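Local coordinates for ribonucleotide monophosphatase NagD (Escherichia coli, PDB 2C4N), which is a magnesium-dependent phosphatase of the HAD superfamily that probably removes phosphate from a broad range of nucleotides and other phosphorylated substrates, at residues Gly12-Asp17 with Glu26-Ile31; Val67-Ala72 with Leu186-Ala191; Met73-Phe78 with Phe172-Pro177. All blocks are in the same frame, centred on the assembly; numbering follows the deposited sequence.

The three contacts differ in chemistry with their place in the fold: two are buried, one is partly open. Interaction 1 is wholly buried and purely aliphatic and aromatic, joining the segment just past the metal-binding aspartates to helix 24-33. Interaction 2, partly open, sets the alkyl chain of a lysine from helix 180-189 against the edge strand 68-70. Interaction 3 is buried again: helix 71-80 meets strand 172-173 of the second sheet, and just beyond that strand Lys176 reaches two phosphate ions. Interactions 2 and 3 touch, both use helix 71-80, and have centres about 11 Å apart; interaction 1 lies about 17 Å from interaction 2 and 23 Å from interaction 3, centre to centre.

Interaction 1 (Gly12-Asp17 with Glu26-Ile31); sequences GVLMHD and EFLHGI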
loop_
_atom_site.group_PDB
_atom_site.type_symbol
_atom_site.label_atom_id
_atom_site.label_comp_id
_atom_site.label_asym_id
_atom_site.label_seq_id
_atom_site.Cartn_x
_atom_site.Cartn_y
_atom_site.Cartn_z
ATOM N N GLY A 12 -10.472 -21.758 -16.215
ATOM C CA GLY A 12 -10.331 -22.534 -14.995
ATOM C C GLY A 12 -11.627 -23.216 -14.596
ATOM O O GLY A 12 -11.683 -23.919 -13.589
ATOM N N VAL A 13 -12.670 -23.007 -15.396
ATOM C CA VAL A 13 -13.985 -23.584 -15.140
ATOM C C VAL A 13 -14.482 -24.369 -16.358
ATOM O O VAL A 13 -14.812 -25.551 -16.258
ATOM C CB VAL A 13 -15.018 -22.477 -14.819
ATOM C CG1 VAL A 13 -16.396 -23.094 -14.601
ATOM C CG2 VAL A 13 -14.575 -21.688 -13.580
ATOM N N LEU A 14 -14.522 -23.704 -17.508
ATOM C CA LEU A 14 -14.992 -24.328 -18.740
ATOM C C LEU A 14 -13.826 -24.617 -19.671
ATOM O O LEU A 14 -13.849 -25.586 -20.439
ATOM C CB LEU A 14 -15.994 -23.401 -19.443
ATOM C CG LEU A 14 -17.283 -23.103 -18.662
ATOM C CD1 LEU A 14 -18.148 -22.103 -19.421
ATOM C CD2 LEU A 14 -18.044 -24.397 -18.443
ATOM N N MET A 15 -12.826 -23.764 -19.605
ATOM C CA MET A 15 -11.622 -23.897 -20.413
ATOM C C MET A 15 -10.318 -23.857 -19.618
ATOM O O MET A 15 -10.163 -23.091 -18.735
ATOM C CB MET A 15 -11.568 -22.825 -21.483
ATOM C CG MET A 15 -12.739 -22.794 -22.365
ATOM S SD MET A 15 -12.895 -24.127 -23.506
ATOM C CE MET A 15 -11.784 -23.602 -24.519
ATOM N N HIS A 16 -9.374 -24.690 -20.020
ATOM C CA HIS A 16 -7.995 -24.466 -19.743
ATOM C C HIS A 16 -7.253 -24.081 -20.976
ATOM O O HIS A 16 -6.947 -24.864 -21.804
ATOM C CB HIS A 16 -7.319 -25.633 -19.072
ATOM C CG HIS A 16 -7.827 -25.931 -17.708
ATOM N ND1 HIS A 16 -8.340 -27.148 -17.366
ATOM C CD2 HIS A 16 -7.882 -25.179 -16.602
ATOM C CE1 HIS A 16 -8.696 -27.132 -16.107
ATOM N NE2 HIS A 16 -8.436 -25.945 -15.623
ATOM N N ASP A 17 -7.040 -22.796 -21.038
ATOM C CA ASP A 17 -6.602 -22.185 -22.205
ATOM C C ASP A 17 -7.477 -22.524 -23.382
ATOM O O ASP A 17 -8.595 -22.174 -23.453
ATOM C CB ASP A 17 -5.208 -22.685 -22.492
ATOM C CG ASP A 17 -4.286 -21.624 -22.704
ATOM O OD1 ASP A 17 -4.107 -21.203 -23.869
ATOM O OD2 ASP A 17 -3.717 -21.193 -21.681
ATOM N N GLU A 26 -21.413 -30.871 -21.766
ATOM C CA GLU A 26 -22.625 -31.437 -21.186
ATOM C C GLU A 26 -23.236 -30.498 -20.147
ATOM O O GLU A 26 -24.458 -30.356 -20.060
ATOM C CB GLU A 26 -22.313 -32.788 -20.538
ATOM C CG GLU A 26 -23.541 -33.564 -20.095
ATOM C CD GLU A 26 -24.413 -33.995 -21.261
ATOM O OE1 GLU A 26 -24.897 -33.116 -22.007
ATOM O OE2 GLU A 26 -24.615 -35.215 -21.433
ATOM N N PHE A 27 -22.379 -29.861 -19.356
ATOM C CA PHE A 27 -22.829 -28.932 -18.328
ATOM C C PHE A 27 -23.608 -27.783 -18.956
ATOM O O PHE A 27 -24.732 -27.487 -18.552
ATOM C CB PHE A 27 -21.623 -28.379 -17.561
ATOM C CG PHE A 27 -21.967 -27.299 -16.576
ATOM C CD1 PHE A 27 -22.774 -27.567 -15.474
ATOM C CD2 PHE A 27 -21.471 -26.009 -16.743
ATOM C CE1 PHE A 27 -23.081 -26.567 -14.550
ATOM C CE2 PHE A 27 -21.770 -25.003 -15.826
ATOM C CZ PHE A 27 -22.578 -25.283 -14.725
ATOM N N LEU A 28 -23.005 -27.143 -19.953
ATOM C CA LEU A 28 -23.636 -26.016 -20.629
ATOM C C LEU A 28 -24.900 -26.407 -21.390
ATOM O O LEU A 28 -25.919 -25.718 -21.303
ATOM C CB LEU A 28 -22.635 -25.354 -21.577
ATOM C CG LEU A 28 -21.414 -24.720 -20.893
ATOM C CD1 LEU A 28 -20.519 -24.061 -21.936
ATOM C CD2 LEU A 28 -21.880 -23.695 -19.868
ATOM N N HIS A 29 -24.838 -27.508 -22.132
ATOM C CA HIS A 29 -25.997 -27.963 -22.893
ATOM C C HIS A 29 -27.167 -28.267 -21.963
ATOM O O HIS A 29 -28.322 -28.014 -22.308
ATOM C CB HIS A 29 -25.648 -29.202 -23.723
ATOM C CG HIS A 29 -24.680 -28.930 -24.835
ATOM N ND1 HIS A 29 -24.830 -27.876 -25.710
ATOM C CD2 HIS A 29 -23.556 -29.581 -25.221
ATOM C CE1 HIS A 29 -23.840 -27.887 -26.585
ATOM N NE2 HIS A 29 -23.054 -28.912 -26.310
ATOM N N GLY A 30 -26.865 -28.800 -20.784
ATOM C CA GLY A 30 -27.913 -29.105 -19.826
ATOM C C GLY A 30 -28.636 -27.843 -19.395
ATOM O O GLY A 30 -29.862 -27.825 -19.267
ATOM N N ILE A 31 -27.874 -26.776 -19.172
ATOM C CA ILE A 31 -28.451 -25.502 -18.765
ATOM C C ILE A 31 -29.315 -24.907 -19.870
ATOM O O ILE A 31 -30.434 -24.462 -19.619
ATOM C CB ILE A 31 -27.346 -24.488 -18.394
ATOM C CG1 ILE A 31 -26.591 -24.988 -17.161
ATOM C CG2 ILE A 31 -27.952 -23.112 -18.140
ATOM C CD1 ILE A 31 -25.354 -24.182 -16.831
#
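Phe27 is the first residue of 26-31 to meet Leu14, the one side chain of 12-17 that reaches across. The two side chains cross at about a right angle, with Leu14 CD2 lying 4.2 Å from Phe27 CD2. This methyl approaches the ring obliquely. Phe27 has CG anti to its backbone N (chi1 174°), which carries the ring out from the helix into the apolar layer beside Leu14.

Leu28 comes next and makes the closer approach. Here the two leucines meet tip to tip: Leu14 CD1 is 4.0 Å from Leu28 CD1, with Leu28 CD2 close to both Leu14 methyls. Both methyls of each residue therefore take part, and Leu14 is thus shared between two successive helix residues. The CA atoms of Leu14 and Leu28 remain 9.0 Å apart, evidence that side chains alone bridge the gap. One turn on, Ile31 does not reach 12-17 but places its CD1 3.6 Å above one face of the Phe27 ring, toward the rim, so it backs the ring from within the helix.

Gly12 and Val13 follow directly on the metal-binding Asp11, and Val13 completes a DxDx(T/V) sequence, consistent with the HAD signature; the side chain of Leu14 is about 9 Å from the magnesium ion. The contact is thus apolar packing a short way behind the active site. Helix 24-33 forms the beta-alpha-beta crossover between the parallel strands 5-9 and 38-42. Cys8 of the first strand touches both Leu14 and Phe27, Leu40 of the second touches both leucines, and Phe56 of helix 49-58 packs on Leu14, so this cluster lies between the sheet and two of its helices.

Interaction 2 (Val67-Ala72 with Leu186-Ala191); sequences VFYTSA and LNKMQA
Lys188 slides past Tyr69, its CD touching the ring, and so ties the last turn of helix 180-189 to strand 68-70, the edge strand of the parallel sheet in the Rossmann-like HAD core. The tight part is this pair: Lys188 CD lies 3.7 Å from Tyr69 CD1 and 4.0 Å from Tyr69 CG, coming obliquely to the ring, and the two side chains run in opposite directions. Lys188 is extended from CB to CE, starting with CG anti to the backbone N (chi1 173°), and bends only at chi4 (68°). At the far end of the ring Tyr69 OH is hydrogen-bonded to Asp77.

Toward the partly exposed Val67 the fit loosens. Lys188 CE is 3.9 Å from Phe68 O and 4.1 Å from Val67 O, distances of packing alone, and the amine passes on to its hydrogen bond with Ser66 O. With an alanine here, the Tyr69 ring would probably lose the methylene packed beside CD1, and Ser66 O its ammonium partner. Polar bonding inside the segments serves helix ends instead: Thr70 OG1 caps helix 71-80, weakly accepting from Ala72 N. Just beyond Lys188, a Schellman motif with Gln190 at positive phi closes helix 180-189, its bond from Ala191 N to Leu186 O measuring 2.9 Å.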
loop_
_atom_site.group_PDB
_atom_site.type_symbol
_atom_site.label_atom_id
_atom_site.label_comp_id
_atom_site.label_asym_id
_atom_site.label_seq_id
_atom_site.Cartn_x
_atom_site.Cartn_y
_atom_site.Cartn_z
ATOM N N VAL A 67 -24.014 -15.641 -25.705
ATOM C CA VAL A 67 -23.877 -15.939 -24.289
ATOM C C VAL A 67 -22.640 -15.330 -23.649
ATOM O O VAL A 67 -22.607 -15.154 -22.434
ATOM C CB VAL A 67 -23.881 -17.468 -24.001
ATOM C CG1 VAL A 67 -25.180 -18.077 -24.481
ATOM C CG2 VAL A 67 -22.680 -18.144 -24.655
ATOM N N PHE A 68 -21.636 -14.979 -24.451
ATOM C CA PHE A 68 -20.412 -14.409 -23.890
ATOM C C PHE A 68 -20.523 -12.967 -23.416
ATOM O O PHE A 68 -21.199 -12.140 -24.026
ATOM C CB PHE A 68 -19.256 -14.518 -24.893
ATOM C CG PHE A 68 -18.872 -15.926 -25.208
ATOM C CD1 PHE A 68 -19.366 -16.563 -26.346
ATOM C CD2 PHE A 68 -18.069 -16.648 -24.327
ATOM C CE1 PHE A 68 -19.069 -17.903 -26.596
ATOM C CE2 PHE A 68 -17.769 -17.982 -24.570
ATOM C CZ PHE A 68 -18.271 -18.612 -25.706
ATOM N N TYR A 69 -19.851 -12.676 -22.307
ATOM C CA TYR A 69 -19.837 -11.327 -21.756
ATOM C C TYR A 69 -18.435 -11.101 -21.205
ATOM O O TYR A 69 -18.011 -11.778 -20.270
ATOM C CB TYR A 69 -20.878 -11.185 -20.639
ATOM C CG TYR A 69 -21.263 -9.754 -20.348
ATOM C CD1 TYR A 69 -21.718 -8.916 -21.368
ATOM C CD2 TYR A 69 -21.179 -9.233 -19.055
ATOM C CE1 TYR A 69 -22.081 -7.591 -21.111
ATOM C CE2 TYR A 69 -21.539 -7.911 -18.786
ATOM C CZ TYR A 69 -21.988 -7.096 -19.816
ATOM O OH TYR A 69 -22.345 -5.789 -19.556
ATOM N N THR A 70 -17.710 -10.163 -21.804
ATOM C CA THR A 70 -16.349 -9.864 -21.381
ATOM C C THR A 70 -16.295 -8.517 -20.674
ATOM O O THR A 70 -17.259 -7.752 -20.701
ATOM C CB THR A 70 -15.404 -9.775 -22.586
ATOM O OG1 THR A 70 -15.684 -8.571 -23.308
ATOM C CG2 THR A 70 -15.608 -10.968 -23.516
ATOM N N SER A 71 -15.155 -8.226 -20.055
ATOM C CA SER A 71 -14.985 -6.956 -19.363
ATOM C C SER A 71 -15.012 -5.798 -20.355
ATOM O O SER A 71 -15.230 -4.656 -19.962
ATOM C CB SER A 71 -13.668 -6.937 -18.578
ATOM O OG SER A 71 -12.558 -7.141 -19.427
ATOM N N ALA A 72 -14.784 -6.087 -21.637
ATOM C CA ALA A 72 -14.802 -5.041 -22.661
ATOM C C ALA A 72 -16.249 -4.668 -22.955
ATOM O O ALA A 72 -16.593 -3.496 -23.075
ATOM C CB ALA A 72 -14.098 -5.519 -23.940
ATOM N N LEU A 186 -26.497 -9.672 -14.970
ATOM C CA LEU A 186 -27.893 -9.932 -14.621
ATOM C C LEU A 186 -28.808 -9.143 -15.552
ATOM O O LEU A 186 -29.808 -9.661 -16.039
ATOM C CB LEU A 186 -28.180 -9.529 -13.167
ATOM C CG LEU A 186 -27.526 -10.341 -12.043
ATOM C CD1 LEU A 186 -27.812 -9.673 -10.704
ATOM C CD2 LEU A 186 -28.057 -11.762 -12.047
ATOM N N ASN A 187 -28.495 -7.891 -15.791
ATOM C CA ASN A 187 -29.289 -7.074 -16.672
ATOM C C ASN A 187 -29.304 -7.673 -18.068
ATOM O O ASN A 187 -30.259 -7.586 -18.748
ATOM C CB ASN A 187 -28.858 -5.580 -16.716
ATOM C CG ASN A 187 -28.852 -4.873 -15.323
ATOM O OD1 ASN A 187 -29.425 -5.350 -14.370
ATOM N ND2 ASN A 187 -28.156 -3.759 -15.235
ATOM N N LYS A 188 -28.201 -8.260 -18.477
ATOM C CA LYS A 188 -28.112 -8.896 -19.790
ATOM C C LYS A 188 -29.106 -10.050 -19.883
ATOM O O LYS A 188 -29.645 -10.329 -20.949
ATOM C CB LYS A 188 -26.678 -9.398 -20.037
ATOM C CG LYS A 188 -26.484 -10.228 -21.308
ATOM C CD LYS A 188 -24.995 -10.546 -21.522
ATOM C CE LYS A 188 -24.753 -11.634 -22.577
ATOM N NZ LYS A 188 -25.109 -11.224 -23.960
ATOM N N MET A 189 -29.350 -10.715 -18.758
ATOM C CA MET A 189 -30.292 -11.830 -18.720
ATOM C C MET A 189 -31.659 -11.383 -18.210
ATOM O O MET A 189 -32.592 -12.187 -18.152
ATOM C CB MET A 189 -29.788 -12.948 -17.801
ATOM C CG MET A 189 -28.458 -13.563 -18.187
ATOM S SD MET A 189 -28.022 -14.924 -17.079
ATOM C CE MET A 189 -27.417 -14.023 -15.630
ATOM N N GLN A 190 -31.769 -10.113 -17.832
ATOM C CA GLN A 190 -33.017 -9.586 -17.289
ATOM C C GLN A 190 -33.370 -10.472 -16.097
ATOM O O GLN A 190 -34.524 -10.863 -15.907
ATOM C CB GLN A 190 -34.130 -9.653 -18.339
ATOM C CG GLN A 190 -33.827 -8.882 -19.614
ATOM C CD GLN A 190 -34.866 -9.120 -20.695
ATOM O OE1 GLN A 190 -36.058 -8.879 -20.493
ATOM N NE2 GLN A 190 -34.418 -9.601 -21.849
ATOM N N ALA A 191 -32.357 -10.781 -15.295
ATOM C CA ALA A 191 -32.532 -11.649 -14.140
ATOM C C ALA A 191 -32.307 -10.944 -12.815
ATOM O O ALA A 191 -31.666 -9.889 -12.755
ATOM C CB ALA A 191 -31.585 -12.829 -14.250
#

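Interaction 3 (Met73-Phe78 with Phe172-Pro177); sequences MATADF and FYVGKP. With PO4 (phosphate ion), chain C; PO4 (phosphate ion), chain D.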
loop_
_atom_site.group_PDB
_atom_site.type_symbol
_atom_site.label_atom_id
_atom_site.label_comp_id
_atom_site.label_asym_id
_atom_site.label_seq_id
_atom_site.Cartn_x
_atom_site.Cartn_y
_atom_site.Cartn_z
ATOM N N MET A 73 -17.093 -5.684 -23.069
ATOM C CA MET A 73 -18.516 -5.474 -23.312
ATOM C C MET A 73 -19.127 -4.762 -22.112
ATOM O O MET A 73 -19.922 -3.840 -22.263
ATOM C CB MET A 73 -19.209 -6.822 -23.526
ATOM C CG MET A 73 -18.683 -7.594 -24.728
ATOM S SD MET A 73 -19.431 -9.218 -24.836
ATOM C CE MET A 73 -18.571 -9.924 -26.247
ATOM N N ALA A 74 -18.745 -5.205 -20.920
ATOM C CA ALA A 74 -19.242 -4.619 -19.680
ATOM C C ALA A 74 -18.821 -3.163 -19.562
ATOM O O ALA A 74 -19.593 -2.322 -19.102
ATOM C CB ALA A 74 -18.733 -5.418 -18.477
ATOM N N THR A 75 -17.598 -2.862 -19.987
ATOM C CA THR A 75 -17.097 -1.489 -19.936
ATOM C C THR A 75 -17.897 -0.613 -20.898
ATOM O O THR A 75 -18.254 0.517 -20.573
ATOM C CB THR A 75 -15.603 -1.427 -20.307
ATOM O OG1 THR A 75 -14.837 -2.124 -19.315
ATOM C CG2 THR A 75 -15.133 0.020 -20.396
ATOM N N ALA A 76 -18.188 -1.141 -22.082
ATOM C CA ALA A 76 -18.969 -0.390 -23.062
ATOM C C ALA A 76 -20.367 -0.144 -22.500
ATOM O O ALA A 76 -20.907 0.950 -22.628
ATOM C CB ALA A 76 -19.058 -1.167 -24.386
ATOM N N ASP A 77 -20.946 -1.165 -21.871
ATOM C CA ASP A 77 -22.279 -1.040 -21.290
ATOM C C ASP A 77 -22.278 -0.011 -20.172
ATOM O O ASP A 77 -23.248 0.720 -19.989
ATOM C CB ASP A 77 -22.772 -2.382 -20.742
ATOM C CG ASP A 77 -23.265 -3.315 -21.834
ATOM O OD1 ASP A 77 -23.646 -2.816 -22.912
ATOM O OD2 ASP A 77 -23.293 -4.544 -21.607
ATOM N N PHE A 78 -21.183 0.035 -19.420
ATOM C CA PHE A 78 -21.039 0.988 -18.328
ATOM C C PHE A 78 -21.003 2.416 -18.875
ATOM O O PHE A 78 -21.690 3.303 -18.374
ATOM C CB PHE A 78 -19.752 0.675 -17.556
ATOM C CG PHE A 78 -19.371 1.718 -16.538
ATOM C CD1 PHE A 78 -18.716 2.886 -16.926
ATOM C CD2 PHE A 78 -19.661 1.531 -15.189
ATOM C CE1 PHE A 78 -18.355 3.852 -15.989
ATOM C CE2 PHE A 78 -19.303 2.493 -14.244
ATOM C CZ PHE A 78 -18.651 3.656 -14.644
ATOM N N PHE A 172 -11.513 2.961 -11.907
ATOM C CA PHE A 172 -12.641 2.177 -11.473
ATOM C C PHE A 172 -12.507 0.944 -12.363
ATOM O O PHE A 172 -12.563 1.063 -13.593
ATOM C CB PHE A 172 -13.962 2.882 -11.789
ATOM C CG PHE A 172 -15.174 2.022 -11.548
ATOM C CD1 PHE A 172 -15.621 1.771 -10.252
ATOM C CD2 PHE A 172 -15.842 1.424 -12.612
ATOM C CE1 PHE A 172 -16.713 0.937 -10.026
ATOM C CE2 PHE A 172 -16.934 0.590 -12.394
ATOM C CZ PHE A 172 -17.369 0.346 -11.102
ATOM N N TYR A 173 -12.293 -0.221 -11.756
ATOM C CA TYR A 173 -12.175 -1.461 -12.516
ATOM C C TYR A 173 -13.577 -2.012 -12.715
ATOM O O TYR A 173 -14.324 -2.200 -11.754
ATOM C CB TYR A 173 -11.311 -2.489 -11.772
ATOM C CG TYR A 173 -9.825 -2.197 -11.815
ATOM C CD1 TYR A 173 -9.146 -1.754 -10.682
ATOM C CD2 TYR A 173 -9.098 -2.375 -12.988
ATOM C CE1 TYR A 173 -7.772 -1.495 -10.717
ATOM C CE2 TYR A 173 -7.730 -2.119 -13.037
ATOM C CZ TYR A 173 -7.074 -1.682 -11.900
ATOM O OH TYR A 173 -5.721 -1.428 -11.966
ATOM N N VAL A 174 -13.933 -2.264 -13.968
ATOM C CA VAL A 174 -15.261 -2.765 -14.298
ATOM C C VAL A 174 -15.433 -4.253 -14.005
ATOM O O VAL A 174 -16.501 -4.685 -13.577
ATOM C CB VAL A 174 -15.582 -2.502 -15.794
ATOM C CG1 VAL A 174 -16.922 -3.135 -16.170
ATOM C CG2 VAL A 174 -15.618 -0.998 -16.060
ATOM N N GLY A 175 -14.380 -5.033 -14.227
ATOM C CA GLY A 175 -14.469 -6.472 -14.012
ATOM C C GLY A 175 -14.404 -6.960 -12.574
ATOM O O GLY A 175 -14.298 -6.164 -11.640
ATOM N N LYS A 176 -14.479 -8.281 -12.402
ATOM C CA LYS A 176 -14.408 -8.900 -11.076
ATOM C C LYS A 176 -13.111 -8.434 -10.421
ATOM O O LYS A 176 -12.114 -8.214 -11.108
ATOM C CB LYS A 176 -14.379 -10.428 -11.206
ATOM C CG LYS A 176 -15.591 -11.045 -11.879
ATOM C CD LYS A 176 -15.347 -12.523 -12.180
ATOM C CE LYS A 176 -14.351 -12.705 -13.325
ATOM N NZ LYS A 176 -13.855 -14.112 -13.418
ATOM N N PRO A 177 -13.081 -8.321 -9.082
ATOM C CA PRO A 177 -14.110 -8.603 -8.077
ATOM C C PRO A 177 -15.217 -7.561 -7.906
ATOM O O PRO A 177 -16.055 -7.685 -7.014
ATOM C CB PRO A 177 -13.295 -8.783 -6.802
ATOM C CG PRO A 177 -12.206 -7.775 -6.978
ATOM C CD PRO A 177 -11.800 -7.974 -8.431
HETATM P P PO4 C . -9.970 -13.553 -12.729
HETATM O O1 PO4 C . -9.940 -13.751 -14.199
HETATM O O2 PO4 C . -8.871 -14.326 -12.103
HETATM O O3 PO4 C . -9.797 -12.113 -12.422
HETATM O O4 PO4 C . -11.272 -14.017 -12.192
HETATM P P PO4 D . -11.562 -15.519 -16.405
HETATM O O1 PO4 D . -12.514 -16.063 -17.407
HETATM O O2 PO4 D . -12.170 -14.352 -15.723
HETATM O O3 PO4 D . -11.244 -16.558 -15.412
HETATM O O4 PO4 D . -10.313 -15.103 -17.092
#
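The rings of Phe78 and Phe172 lie nearly parallel, planes 25° apart, but slid so far that they barely overlap: the centroids are 5.3 Å apart. The closest atoms are Phe78 CE2 and Phe172 CE2, 3.6 Å apart, with the neighbouring CD2 of Phe172 also near the Phe78 ring. Both rings leave their backbones in the same way, with CG anti to N (chi1 171° in each), one from helix 71-80 and the other from strand 172-173.

Val174 supplies the second point of support, and its two methyls divide the work. CG1, anti to the backbone N at chi1 175°, meets the Ala74 CB at 3.7 Å; CG2 of Val174 turns to Thr75 and lies 3.5 Å from Thr75 OG1. That oxygen is hydrogen-bonded to Ser71 O within its own helix, so its polarity is met there and its meeting with the methyl is simple packing. The CA atoms of Thr75 and Val174 are only 6.1 Å apart, which brings this backbone close to the helix.

Helix 71-80 leads out of the core sheet toward strand 86-90 of the second sheet, and 172-177 leads back from it, so the contact joins the outgoing and returning connections of the cap domain. Trp180 meets Phe78 edge to face, and Pro234 of a neighbouring subunit packs on both phenylalanines.

Past Gly175 the chemistry changes. Lys176 NZ donates to phosphate O4 of chain C at 2.9 Å and to phosphate O2 of chain D, also at 2.9 Å, and makes salt bridges with Asp9 and Asp206. The phosphates probably come from the crystallisation liquor. Apolar packing thus gives way, within two residues, to a lysine shared between carboxylates and phosphate, as suits a group that probably binds the substrate phosphate.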